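Methylcobalamin\: coenzyme M methyltransferase (Methanosarcina mazei, PDB 4AY7) catalyses transfer of a methyl group from a methylated corrinoid to coenzyme M, a zinc-dependent step of methanogenesis. Local coordinates at residues 277-282 / 317-322; 123-128 / 192-197; 159-164 / 168-173. One frame throughout, in Å; residues are numbered along the deposited sequence. Where two conformers were deposited one is given.

All three contacts belong to one TIM-barrel domain of the uroporphyrinogen decarboxylase family, away from the zinc centre. Along the chain, 123-128 comes first, the two segments of interaction 3 follow, 192-197 then completes interaction 2, and interaction 1 comes last. Interactions 2 and 3 are neighbours, with centres 20 Å apart, and they touch where Ser192 packs on Val160; helices 157-165, 167-176 and 178-202 follow one another between strands 150-155 and 206-210. Interaction 1 lies beside the last strand, 320-323, its centre 32 Å from that of interaction 2 and 31 Å from that of interaction 3. Interaction 3 joins two helices, while interactions 1 and 2 each join a helix to a turn, in two well-separated regions of the barrel.

Interaction 1 (277-282 / 317-322); sequences KGKEVI and GIDVLA. With MG (magnesium ion), chain D.
Lys279 on helix 275-282 faces the turn leading into strand 320-323, its CA 7.2 Å from the CA of Gly317, a residue with positive phi that ends the preceding helix in a Schellman motif. Lys279 bridges this gap. Its chain bends at chi2 and chi3 (-76° and -74°), which carries CD and CE past the Gly317 carbonyl, with CE 3.4 Å from Gly317 O, and sets the ammonium group against Asp319. There NZ forms a salt bridge with Asp319 OD2 at 2.6 Å, using the syn lone pair of that oxygen; a second bond, from NZ to Asp319 OD1 at 3.1 Å, is weak. OD2 also accepts from the backbone N of Leu288 on strand 287-292. Asp319 OD1 in turn binds the magnesium ion at 2.2 Å. Two waters bind the ion as well, and one of them donates to Gly317 O over 2.9 Å, tying the helix-ending carbonyl to the metal. OD2 thus takes the main ammonium bond and a backbone N-H, while OD1 binds the metal and takes the weak second bond. Two nearby positive charges, ammonium and magnesium, would be expected to favour the ionised carboxylate, and the bonds to both oxygens limit its rotation.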
ATOM      1  N   LYS A 277     -14.998  15.500  -1.604  1.00 24.32           N
ATOM      2  CA  LYS A 277     -16.125  14.641  -1.663  1.00 26.32           C
ATOM      3  C   LYS A 277     -15.816  13.389  -0.800  1.00 23.87           C
ATOM      4  O   LYS A 277     -16.659  12.926   0.052  1.00 22.73           O
ATOM      5  CB  LYS A 277     -16.455  14.274  -3.096  1.00 29.12           C
ATOM      6  CG  LYS A 277     -17.532  13.218  -3.191  1.00 32.75           C
ATOM      7  CD  LYS A 277     -17.737  12.711  -4.624  1.00 38.74           C
ATOM      8  CE  LYS A 277     -19.232  12.337  -4.806  1.00 43.48           C
ATOM      9  NZ  LYS A 277     -19.565  11.359  -5.889  1.00 46.53           N
ATOM     10  N   GLY A 278     -14.620  12.832  -0.992  1.00 22.69           N
ATOM     11  CA  GLY A 278     -14.218  11.696  -0.178  1.00 22.53           C
ATOM     12  C   GLY A 278     -14.321  11.974   1.323  1.00 23.06           C
ATOM     13  O   GLY A 278     -14.779  11.096   2.113  1.00 23.00           O
ATOM     14  N   LYS A 279     -13.891  13.175   1.741  1.00 22.46           N
ATOM     15  CA  LYS A 279     -13.916  13.551   3.182  1.00 23.14           C
ATOM     16  C   LYS A 279     -15.343  13.615   3.683  1.00 23.38           C
ATOM     17  O   LYS A 279     -15.615  13.284   4.843  1.00 24.05           O
ATOM     18  CB  LYS A 279     -13.134  14.852   3.466  1.00 23.61           C
ATOM     19  CG  LYS A 279     -11.637  14.738   3.245  1.00 24.14           C
ATOM     20  CD  LYS A 279     -10.905  13.977   4.379  1.00 24.82           C
ATOM     21  CE  LYS A 279     -10.839  14.902   5.589  1.00 24.24           C
ATOM     22  NZ  LYS A 279     -10.203  14.245   6.728  1.00 25.59           N
ATOM     23  N   GLU A 280     -16.274  14.038   2.825  1.00 24.31           N
ATOM     24  CA  GLU A 280     -17.687  14.102   3.194  1.00 26.42           C
ATOM     25  C   GLU A 280     -18.256  12.715   3.471  1.00 24.42           C
ATOM     26  O   GLU A 280     -19.016  12.533   4.426  1.00 23.88           O
ATOM     27  CB  GLU A 280     -18.569  14.797   2.147  1.00 30.98           C
ATOM     28  CG  GLU A 280     -18.452  16.347   2.095  1.00 38.14           C
ATOM     29  CD  GLU A 280     -19.397  16.992   1.041  1.00 45.74           C
ATOM     30  OE1 GLU A 280     -20.439  16.331   0.703  1.00 53.21           O
ATOM     31  OE2 GLU A 280     -19.115  18.137   0.539  1.00 51.54           O
ATOM     32  N   VAL A 281     -17.863  11.744   2.632  1.00 24.47           N
ATOM     33  CA  VAL A 281     -18.337  10.351   2.781  1.00 22.86           C
ATOM     34  C   VAL A 281     -17.787   9.721   4.058  1.00 21.68           C
ATOM     35  O   VAL A 281     -18.537   9.138   4.839  1.00 22.21           O
ATOM     36  CB  VAL A 281     -18.008   9.504   1.557  1.00 24.35           C
ATOM     37  CG1 VAL A 281     -18.348   8.027   1.813  1.00 24.15           C
ATOM     38  CG2 VAL A 281     -18.703  10.022   0.324  1.00 24.57           C
ATOM     39  N   ILE A 282     -16.515   9.884   4.322  1.00 20.31           N
ATOM     40  CA  ILE A 282     -15.920   9.204   5.421  1.00 20.58           C
ATOM     41  C   ILE A 282     -16.034   9.892   6.748  1.00 20.24           C
ATOM     42  O   ILE A 282     -15.968   9.210   7.769  1.00 19.97           O
ATOM     43  CB  ILE A 282     -14.426   8.793   5.110  1.00 20.63           C
ATOM     44  CG1 ILE A 282     -13.475   9.979   5.240  1.00 20.64           C
ATOM     45  CG2 ILE A 282     -14.359   8.097   3.746  1.00 21.14           C
ATOM     46  CD1 ILE A 282     -12.028   9.689   4.854  1.00 22.25           C
ATOM     47  N   GLY A 317      -8.952  19.218   1.801  1.00 18.85           N
ATOM     48  CA  GLY A 317      -8.778  18.617   3.112  1.00 19.05           C
ATOM     49  C   GLY A 317      -8.096  17.259   3.240  1.00 19.15           C
ATOM     50  O   GLY A 317      -8.232  16.578   4.282  1.00 19.17           O
ATOM     51  N   ILE A 318      -7.384  16.819   2.188  1.00 18.56           N
ATOM     52  CA  ILE A 318      -6.590  15.610   2.277  1.00 18.10           C
ATOM     53  C   ILE A 318      -5.726  15.633   3.518  1.00 18.02           C
ATOM     54  O   ILE A 318      -5.251  16.692   3.930  1.00 18.43           O
ATOM     55  CB  ILE A 318      -5.729  15.452   0.998  1.00 18.27           C
ATOM     56  CG1 ILE A 318      -5.510  13.988   0.726  1.00 18.81           C
ATOM     57  CG2 ILE A 318      -4.376  16.223   1.075  1.00 18.42           C
ATOM     58  CD1 ILE A 318      -6.734  13.276   0.115  1.00 18.76           C
ATOM     59  N   ASP A 319      -5.590  14.487   4.174  1.00 17.67           N
ATOM     60  CA  ASP A 319      -4.855  14.391   5.394  1.00 18.23           C
ATOM     61  C   ASP A 319      -3.385  14.143   5.222  1.00 17.68           C
ATOM     62  O   ASP A 319      -2.561  14.559   6.049  1.00 17.72           O
ATOM     63  CB  ASP A 319      -5.520  13.370   6.286  1.00 19.21           C
ATOM     64  CG  ASP A 319      -6.961  13.726   6.567  1.00 20.12           C
ATOM     65  OD1 ASP A 319      -7.141  14.744   7.250  1.00 21.04           O
ATOM     66  OD2 ASP A 319      -7.915  13.110   6.051  1.00 19.74           O
ATOM     67  N   VAL A 320      -3.062  13.372   4.210  1.00 17.82           N
ATOM     68  CA  VAL A 320      -1.705  13.041   3.797  1.00 17.44           C
ATOM     69  C   VAL A 320      -1.651  13.157   2.265  1.00 17.82           C
ATOM     70  O   VAL A 320      -2.419  12.465   1.558  1.00 17.90           O
ATOM     71  CB  VAL A 320      -1.260  11.629   4.188  1.00 17.19           C
ATOM     72  CG1 VAL A 320       0.081  11.294   3.499  1.00 16.78           C
ATOM     73  CG2 VAL A 320      -1.170  11.462   5.745  1.00 17.03           C
ATOM     74  N   LEU A 321      -0.852  14.087   1.778  1.00 17.34           N
ATOM     75  CA  LEU A 321      -0.789  14.324   0.311  1.00 17.32           C
ATOM     76  C   LEU A 321       0.083  13.232  -0.286  1.00 17.44           C
ATOM     77  O   LEU A 321       1.231  12.993   0.177  1.00 17.69           O
ATOM     78  CB  LEU A 321      -0.213  15.662  -0.009  1.00 17.27           C
ATOM     79  CG  LEU A 321       0.015  16.069  -1.467  1.00 17.29           C
ATOM     80  CD1 LEU A 321      -1.331  16.035  -2.162  1.00 17.27           C
ATOM     81  CD2 LEU A 321       0.761  17.390  -1.695  1.00 17.55           C
ATOM     82  N   ALA A 322      -0.452  12.568  -1.304  1.00 17.49           N
ATOM     83  CA  ALA A 322       0.242  11.377  -1.870  1.00 17.60           C
ATOM     84  C   ALA A 322      -0.282  11.037  -3.254  1.00 18.09           C
ATOM     85  O   ALA A 322      -1.362  11.461  -3.609  1.00 17.46           O
ATOM     86  CB  ALA A 322       0.072  10.164  -0.922  1.00 17.50           C
TER
HETATM   87 MG    MG D 600      -7.788  16.531   8.339  1.00 44.28          MG
HETATM   88  O   HOH W   1      -8.398  17.850   6.844  1.00 26.72           O
HETATM   89  O   HOH W   2      -5.930  17.192   8.809  1.00 44.84           O

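Interaction 2 (123-128 / 192-197); sequences DLLQRG and SIIYAN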
ATOM      1  N   ASP A 123       6.642 -21.646   9.815  1.00 30.10           N
ATOM      2  CA  ASP A 123       7.825 -20.871   9.606  1.00 31.02           C
ATOM      3  C   ASP A 123       7.682 -19.818   8.504  1.00 28.04           C
ATOM      4  O   ASP A 123       8.674 -19.485   7.822  1.00 26.94           O
ATOM      5  CB  ASP A 123       8.984 -21.799   9.279  1.00 32.69           C
ATOM      6  CG  ASP A 123       8.766 -22.546   7.964  1.00 36.59           C
ATOM      7  OD1 ASP A 123       7.603 -22.630   7.462  1.00 37.06           O
ATOM      8  OD2 ASP A 123       9.748 -23.063   7.413  1.00 41.44           O
ATOM      9  N   LEU A 124       6.446 -19.339   8.336  1.00 26.25           N
ATOM     10  CA  LEU A 124       6.104 -18.321   7.332  1.00 24.60           C
ATOM     11  C   LEU A 124       7.201 -17.257   7.202  1.00 24.16           C
ATOM     12  O   LEU A 124       7.644 -16.932   6.116  1.00 23.08           O
ATOM     13  CB  LEU A 124       4.825 -17.608   7.743  1.00 24.84           C
ATOM     14  CG  LEU A 124       4.322 -16.590   6.711  1.00 23.17           C
ATOM     15  CD1 LEU A 124       4.018 -17.263   5.402  1.00 22.95           C
ATOM     16  CD2 LEU A 124       3.100 -15.884   7.285  1.00 23.08           C
ATOM     17  N   LEU A 125       7.666 -16.738   8.332  1.00 24.49           N
ATOM     18  CA  LEU A 125       8.579 -15.575   8.281  1.00 24.43           C
ATOM     19  C   LEU A 125       9.983 -15.847   7.722  1.00 25.32           C
ATOM     20  O   LEU A 125      10.736 -14.934   7.381  1.00 25.64           O
ATOM     21  CB  LEU A 125       8.620 -14.911   9.660  1.00 24.69           C
ATOM     22  CG  LEU A 125       7.323 -14.220  10.176  1.00 23.65           C
ATOM     23  CD1 LEU A 125       7.628 -13.586  11.532  1.00 23.50           C
ATOM     24  CD2 LEU A 125       6.634 -13.151   9.241  1.00 22.27           C
ATOM     25  N   GLN A 126      10.340 -17.095   7.616  1.00 25.83           N
ATOM     26  CA  GLN A 126      11.599 -17.483   6.984  1.00 27.81           C
ATOM     27  C   GLN A 126      11.462 -17.821   5.519  1.00 26.34           C
ATOM     28  O   GLN A 126      12.483 -18.008   4.839  1.00 26.03           O
ATOM     29  CB  GLN A 126      12.249 -18.655   7.732  1.00 30.37           C
ATOM     30  CG  GLN A 126      12.770 -18.329   9.116  1.00 33.15           C
ATOM     31  CD  GLN A 126      12.166 -19.275  10.134  1.00 40.53           C
ATOM     32  OE1 GLN A 126      12.839 -20.175  10.687  1.00 41.31           O
ATOM     33  NE2 GLN A 126      10.843 -19.140  10.323  1.00 44.99           N
ATOM     34  N   ARG A 127      10.231 -17.867   5.042  1.00 24.52           N
ATOM     35  CA  ARG A 127       9.922 -18.251   3.679  1.00 24.85           C
ATOM     36  C   ARG A 127       9.946 -17.149   2.637  1.00 24.11           C
ATOM     37  O   ARG A 127       9.687 -15.996   2.938  1.00 21.71           O
ATOM     38  CB  ARG A 127       8.570 -18.941   3.623  1.00 25.73           C
ATOM     39  CG  ARG A 127       8.580 -20.257   4.371  1.00 28.16           C
ATOM     40  CD  ARG A 127       7.303 -21.046   4.116  1.00 30.98           C
ATOM     41  NE  ARG A 127       7.383 -22.329   4.849  1.00 35.94           N
ATOM     42  CZ  ARG A 127       6.884 -23.478   4.425  1.00 36.82           C
ATOM     43  NH1 ARG A 127       6.216 -23.518   3.269  1.00 37.36           N
ATOM     44  NH2 ARG A 127       7.041 -24.600   5.163  1.00 40.07           N
ATOM     45  N   GLY A 128      10.315 -17.515   1.403  1.00 23.42           N
ATOM     46  CA  GLY A 128      10.275 -16.558   0.299  1.00 22.95           C
ATOM     47  C   GLY A 128      11.223 -15.409   0.561  1.00 22.74           C
ATOM     48  O   GLY A 128      12.323 -15.617   1.042  1.00 22.40           O
ATOM     49  N   SER A 192      -1.561 -12.609   6.884  1.00 18.89           N
ATOM     50  CA  SER A 192      -1.371 -11.137   6.699  1.00 18.39           C
ATOM     51  C   SER A 192      -0.974 -10.461   8.004  1.00 18.33           C
ATOM     52  O   SER A 192      -0.061  -9.649   8.045  1.00 17.57           O
ATOM     53  CB  SER A 192      -2.660 -10.510   6.098  1.00 19.08           C
ATOM     54  OG  SER A 192      -2.722 -10.870   4.700  1.00 19.73           O
ATOM     55  N   ILE A 193      -1.629 -10.846   9.087  1.00 18.68           N
ATOM     56  CA  ILE A 193      -1.393 -10.199  10.376  1.00 18.86           C
ATOM     57  C   ILE A 193       0.016 -10.571  10.848  1.00 19.03           C
ATOM     58  O   ILE A 193       0.795  -9.706  11.341  1.00 19.57           O
ATOM     59  CB  ILE A 193      -2.449 -10.682  11.385  1.00 19.37           C
ATOM     60  CG1 ILE A 193      -3.762 -10.073  11.010  1.00 19.64           C
ATOM     61  CG2 ILE A 193      -1.995 -10.416  12.798  1.00 19.54           C
ATOM     62  CD1 ILE A 193      -4.919 -10.711  11.720  1.00 20.44           C
ATOM     63  N   ILE A 194       0.361 -11.839  10.677  1.00 18.99           N
ATOM     64  CA  ILE A 194       1.698 -12.325  11.078  1.00 19.06           C
ATOM     65  C   ILE A 194       2.806 -11.516  10.370  1.00 18.65           C
ATOM     66  O   ILE A 194       3.786 -11.102  10.989  1.00 18.86           O
ATOM     67  CB  ILE A 194       1.889 -13.820  10.827  1.00 19.47           C
ATOM     68  CG1 ILE A 194       1.001 -14.662  11.786  1.00 19.96           C
ATOM     69  CG2 ILE A 194       3.390 -14.208  10.952  1.00 19.96           C
ATOM     70  CD1 ILE A 194       0.738 -16.110  11.393  1.00 20.21           C
ATOM     71  N   TYR A 195       2.687 -11.377   9.069  1.00 17.84           N
ATOM     72  CA  TYR A 195       3.720 -10.654   8.263  1.00 17.81           C
ATOM     73  C   TYR A 195       3.738  -9.178   8.611  1.00 17.78           C
ATOM     74  O   TYR A 195       4.796  -8.587   8.848  1.00 18.81           O
ATOM     75  CB  TYR A 195       3.403 -10.829   6.794  1.00 17.43           C
ATOM     76  CG  TYR A 195       4.326 -10.089   5.821  1.00 17.45           C
ATOM     77  CD1 TYR A 195       5.690  -9.966   6.060  1.00 17.71           C
ATOM     78  CD2 TYR A 195       3.822  -9.532   4.664  1.00 17.31           C
ATOM     79  CE1 TYR A 195       6.536  -9.300   5.171  1.00 17.99           C
ATOM     80  CE2 TYR A 195       4.657  -8.910   3.707  1.00 17.68           C
ATOM     81  CZ  TYR A 195       6.020  -8.781   3.989  1.00 18.00           C
ATOM     82  OH  TYR A 195       6.852  -8.127   3.130  1.00 18.34           O
ATOM     83  N   ALA A 196       2.557  -8.578   8.689  1.00 17.48           N
ATOM     84  CA  ALA A 196       2.448  -7.145   9.067  1.00 17.24           C
ATOM     85  C   ALA A 196       3.146  -6.856  10.420  1.00 17.94           C
ATOM     86  O   ALA A 196       3.965  -5.964  10.509  1.00 18.04           O
ATOM     87  CB  ALA A 196       0.968  -6.727   9.117  1.00 16.79           C
ATOM     88  N   ASN A 197       2.837  -7.626  11.460  1.00 18.39           N
ATOM     89  CA  ASN A 197       3.510  -7.478  12.710  1.00 19.07           C
ATOM     90  C   ASN A 197       4.971  -7.678  12.707  1.00 19.99           C
ATOM     91  O   ASN A 197       5.705  -7.026  13.487  1.00 20.64           O
ATOM     92  CB  ASN A 197       2.800  -8.278  13.838  1.00 19.89           C
ATOM     93  CG  ASN A 197       1.467  -7.656  14.277  1.00 20.14           C
ATOM     94  OD1 ASN A 197       1.341  -6.474  14.300  1.00 19.75           O
ATOM     95  ND2 ASN A 197       0.472  -8.481  14.618  1.00 20.94           N
TER
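Leu124 and Leu125 reach Ile194 from neighbouring positions of one 3-10 turn, by different first torsions. Leu124 holds CG anti to its backbone N (chi1 -176°), whereas Leu125 sets CG anti to its carbonyl carbon (chi1 -67°), which brings the end of a side chain that starts off alongside the helix nearer to it. On the helix, Ile194 has chi1 -69°, a choice that leaves its CG2 branch opposite the backbone N and presents that methyl to both leucines. The contact is thus centred on one methyl: CG2 of Ile194 lies 4.0 Å from CD2 of Leu124 and 3.8 Å from CD2 of Leu125. The latter branch also rests on the helix backbone, Leu125 CD2 being 4.0 Å from the CA of Tyr195. Tyr195 itself sends its ring toward helices 86-90 and 130-144, and Ile130 of the latter touches both leucines, while Val120 packs on Ile194. Behind the apolar surface the turn is held in shape by its own bonds. Gln126 N donates to Asp123 O at 2.9 Å, and Arg127 NE forms a salt bridge with Asp123 OD1 at 2.6 Å, meeting the oxygen from above the carboxylate plane. Leucine and isoleucine methyls meet here at van der Waals distance, without polar links between the two segments. This is packing of a 3-10 turn, in the loop before helix 130-144, against Ile194 and Tyr195 of helix 178-202, the long helix that leads into strand 206-210 of the TIM barrel.

Interaction 3 (159-164 / 168-173); sequences TVASDL and KSFMKW
Phe170 on helix 167-176 inserts its ring against Ala161 and Ser162 of helix 157-165. Its aromatic contact is with Ser162, whose CB lies over one face of the ring in a CH-pi interaction, 4.3 Å from the ring centroid and 17° off the normal, displaced toward the rim. The ring also runs beside the helix backbone, with Phe170 CD1 3.8 Å from Ser162 CA. With CG anti to the backbone N (chi1 -171°), Phe170 extends across the gap between the helices, and chi2 of 86° turns its ring to receive Ser162 on a face. Apolar packing adds Ala161, whose CB comes within 3.7 Å of Phe170 CE1 on an oblique path. The small side chains of Ala161 and Ser162 are consistent with the close approach of the backbones, the CA atoms of Ser162 and Phe170 being 5.5 Å apart. Val158, Val165 and Met219 also touch the Phe170 side chain, so that it sits in a buried apolar setting. Between the two segments there is no hydrogen bond; the backbone bonds stay within each helix, as in Asp163 N to Thr159 O at 2.9 Å and Trp173 N to Ser169 O at 2.8 Å. Polar side chains tie the pair to its surroundings: Thr159 OG1 bonds to Asp211 and to the N of Val213, and Ser169 OG to the O of Pro112. Two consecutive helices, joined by a very short connection, are thus packed through the ring of Phe170; together with helix 178-202 they form the helical crossover between the parallel strands 150-155 and 206-210, a beta-alpha-beta unit of the TIM barrel elaborated with extra helices.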
ATOM      1  N   THR A 159      -6.709  -9.919  -1.425  1.00 20.68           N
ATOM      2  CA  THR A 159      -5.832 -10.257  -2.530  1.00 20.63           C
ATOM      3  C   THR A 159      -4.983 -11.500  -2.236  1.00 20.18           C
ATOM      4  O   THR A 159      -4.788 -12.318  -3.131  1.00 19.40           O
ATOM      5  CB  THR A 159      -5.035  -8.987  -2.865  1.00 20.74           C
ATOM      6  OG1 THR A 159      -5.987  -8.006  -3.311  1.00 20.54           O
ATOM      7  CG2 THR A 159      -3.964  -9.192  -3.997  1.00 20.24           C
ATOM      8  N   VAL A 160      -4.554 -11.672  -0.974  1.00 19.01           N
ATOM      9  CA  VAL A 160      -3.805 -12.863  -0.579  1.00 18.89           C
ATOM     10  C   VAL A 160      -4.691 -14.092  -0.705  1.00 19.36           C
ATOM     11  O   VAL A 160      -4.235 -15.092  -1.251  1.00 19.17           O
ATOM     12  CB  VAL A 160      -3.293 -12.800   0.893  1.00 18.49           C
ATOM     13  CG1 VAL A 160      -2.794 -14.156   1.336  1.00 18.05           C
ATOM     14  CG2 VAL A 160      -2.235 -11.709   1.033  1.00 17.77           C
ATOM     15  N   ALA A 161      -5.959 -14.012  -0.299  1.00 19.00           N
ATOM     16  CA  ALA A 161      -6.831 -15.165  -0.398  1.00 19.55           C
ATOM     17  C   ALA A 161      -7.029 -15.537  -1.865  1.00 19.94           C
ATOM     18  O   ALA A 161      -6.985 -16.703  -2.240  1.00 19.73           O
ATOM     19  CB  ALA A 161      -8.184 -14.876   0.221  1.00 19.81           C
ATOM     20  N   SER A 162      -7.262 -14.522  -2.680  1.00 19.93           N
ATOM     21  CA  SER A 162      -7.478 -14.678  -4.110  0.70 20.47           C
ATOM     22  C   SER A 162      -6.277 -15.300  -4.804  1.00 20.45           C
ATOM     23  O   SER A 162      -6.429 -16.180  -5.699  1.00 21.16           O
ATOM     24  CB  SER A 162      -7.755 -13.313  -4.723  0.70 20.92           C
ATOM     25  OG  SER A 162      -8.091 -13.471  -6.075  0.70 22.62           O
ATOM     26  N   ASP A 163      -5.085 -14.887  -4.381  1.00 20.13           N
ATOM     27  CA  ASP A 163      -3.840 -15.523  -4.920  1.00 20.99           C
ATOM     28  C   ASP A 163      -3.595 -16.957  -4.416  1.00 20.70           C
ATOM     29  O   ASP A 163      -2.994 -17.776  -5.195  1.00 20.35           O
ATOM     30  CB  ASP A 163      -2.605 -14.659  -4.677  1.00 21.35           C
ATOM     31  CG  ASP A 163      -2.603 -13.369  -5.521  1.00 23.51           C
ATOM     32  OD1 ASP A 163      -3.172 -13.309  -6.650  1.00 26.38           O
ATOM     33  OD2 ASP A 163      -1.908 -12.446  -5.101  1.00 24.99           O
ATOM     34  N   LEU A 164      -4.155 -17.336  -3.243  1.00 20.20           N
ATOM     35  CA  LEU A 164      -3.963 -18.702  -2.769  1.00 20.47           C
ATOM     36  C   LEU A 164      -4.724 -19.634  -3.690  1.00 20.64           C
ATOM     37  O   LEU A 164      -4.296 -20.764  -3.938  1.00 21.74           O
ATOM     38  CB  LEU A 164      -4.496 -18.885  -1.362  1.00 21.47           C
ATOM     39  CG  LEU A 164      -3.671 -18.212  -0.301  1.00 22.60           C
ATOM     40  CD1 LEU A 164      -4.321 -18.387   1.072  1.00 23.37           C
ATOM     41  CD2 LEU A 164      -2.228 -18.636  -0.308  1.00 23.49           C
ATOM     42  N   LYS A 168     -10.145 -16.746 -10.348  1.00 29.26           N
ATOM     43  CA  LYS A 168     -11.281 -17.460 -10.930  1.00 31.20           C
ATOM     44  C   LYS A 168     -12.025 -18.378  -9.912  1.00 30.79           C
ATOM     45  O   LYS A 168     -13.260 -18.423  -9.883  1.00 32.18           O
ATOM     46  CB  LYS A 168     -10.773 -18.250 -12.096  1.00 34.76           C
ATOM     47  CG  LYS A 168     -11.842 -18.916 -12.908  1.00 38.31           C
ATOM     48  CD  LYS A 168     -11.196 -19.872 -13.900  1.00 41.58           C
ATOM     49  CE  LYS A 168     -12.140 -21.019 -14.251  1.00 43.60           C
ATOM     50  NZ  LYS A 168     -13.183 -20.543 -15.200  1.00 46.32           N
ATOM     51  N   SER A 169     -11.272 -19.110  -9.090  1.00 28.44           N
ATOM     52  CA  SER A 169     -11.869 -19.941  -8.041  1.00 27.90           C
ATOM     53  C   SER A 169     -12.475 -19.043  -6.972  1.00 27.70           C
ATOM     54  O   SER A 169     -13.544 -19.280  -6.447  1.00 27.30           O
ATOM     55  CB  SER A 169     -10.847 -20.853  -7.409  1.00 26.45           C
ATOM     56  OG  SER A 169     -10.273 -21.688  -8.404  1.00 26.59           O
ATOM     57  N   PHE A 170     -11.774 -17.991  -6.639  1.00 27.64           N
ATOM     58  CA  PHE A 170     -12.249 -17.047  -5.588  1.00 27.82           C
ATOM     59  C   PHE A 170     -13.613 -16.454  -5.962  1.00 30.01           C
ATOM     60  O   PHE A 170     -14.554 -16.510  -5.165  1.00 31.86           O
ATOM     61  CB  PHE A 170     -11.172 -15.990  -5.359  1.00 27.33           C
ATOM     62  CG  PHE A 170     -11.410 -15.091  -4.199  1.00 28.41           C
ATOM     63  CD1 PHE A 170     -11.002 -15.460  -2.924  1.00 28.76           C
ATOM     64  CD2 PHE A 170     -11.981 -13.877  -4.377  1.00 28.52           C
ATOM     65  CE1 PHE A 170     -11.196 -14.649  -1.862  1.00 28.87           C
ATOM     66  CE2 PHE A 170     -12.202 -13.044  -3.294  1.00 28.48           C
ATOM     67  CZ  PHE A 170     -11.773 -13.420  -2.040  1.00 27.96           C
ATOM     68  N   MET A 171     -13.774 -15.991  -7.194  1.00 30.24           N
ATOM     69  CA  MET A 171     -15.050 -15.443  -7.624  0.70 32.97           C
ATOM     70  C   MET A 171     -16.144 -16.505  -7.647  1.00 32.59           C
ATOM     71  O   MET A 171     -17.250 -16.287  -7.133  1.00 33.50           O
ATOM     72  CB  MET A 171     -14.906 -14.752  -8.982  0.70 35.02           C
ATOM     73  CG  MET A 171     -14.220 -13.388  -8.873  0.70 38.06           C
ATOM     74  SD  MET A 171     -14.033 -12.458 -10.438  0.70 46.32           S
ATOM     75  CE  MET A 171     -15.657 -12.709 -11.221  0.70 41.07           C
ATOM     76  N   LYS A 172     -15.829 -17.676  -8.182  1.00 34.11           N
ATOM     77  CA  LYS A 172     -16.798 -18.771  -8.278  1.00 34.57           C
ATOM     78  C   LYS A 172     -17.236 -19.233  -6.897  1.00 33.84           C
ATOM     79  O   LYS A 172     -18.405 -19.458  -6.674  1.00 34.25           O
ATOM     80  CB  LYS A 172     -16.180 -19.925  -9.096  1.00 38.02           C
ATOM     81  CG  LYS A 172     -17.087 -21.085  -9.499  1.00 41.44           C
ATOM     82  CD  LYS A 172     -16.320 -22.066 -10.446  1.00 44.74           C
ATOM     83  CE  LYS A 172     -17.201 -22.958 -11.348  1.00 48.31           C
ATOM     84  NZ  LYS A 172     -17.293 -24.442 -11.026  1.00 49.11           N
ATOM     85  N   TRP A 173     -16.307 -19.346  -5.953  1.00 32.38           N
ATOM     86  CA  TRP A 173     -16.660 -19.747  -4.598  1.00 32.34           C
ATOM     87  C   TRP A 173     -17.462 -18.717  -3.833  1.00 33.14           C
ATOM     88  O   TRP A 173     -18.236 -19.070  -2.920  1.00 34.42           O
ATOM     89  CB  TRP A 173     -15.425 -20.084  -3.816  1.00 30.30           C
ATOM     90  CG  TRP A 173     -14.650 -21.218  -4.443  1.00 30.83           C
ATOM     91  CD1 TRP A 173     -15.011 -22.019  -5.506  1.00 31.70           C
ATOM     92  CD2 TRP A 173     -13.359 -21.693  -4.034  1.00 30.62           C
ATOM     93  NE1 TRP A 173     -14.008 -22.909  -5.791  1.00 32.67           N
ATOM     94  CE2 TRP A 173     -13.002 -22.760  -4.930  1.00 30.93           C
ATOM     95  CE3 TRP A 173     -12.488 -21.334  -3.042  1.00 31.69           C
ATOM     96  CZ2 TRP A 173     -11.822 -23.436  -4.827  1.00 31.97           C
ATOM     97  CZ3 TRP A 173     -11.287 -22.004  -2.952  1.00 31.70           C
ATOM     98  CH2 TRP A 173     -10.974 -23.054  -3.802  1.00 31.36           C
TER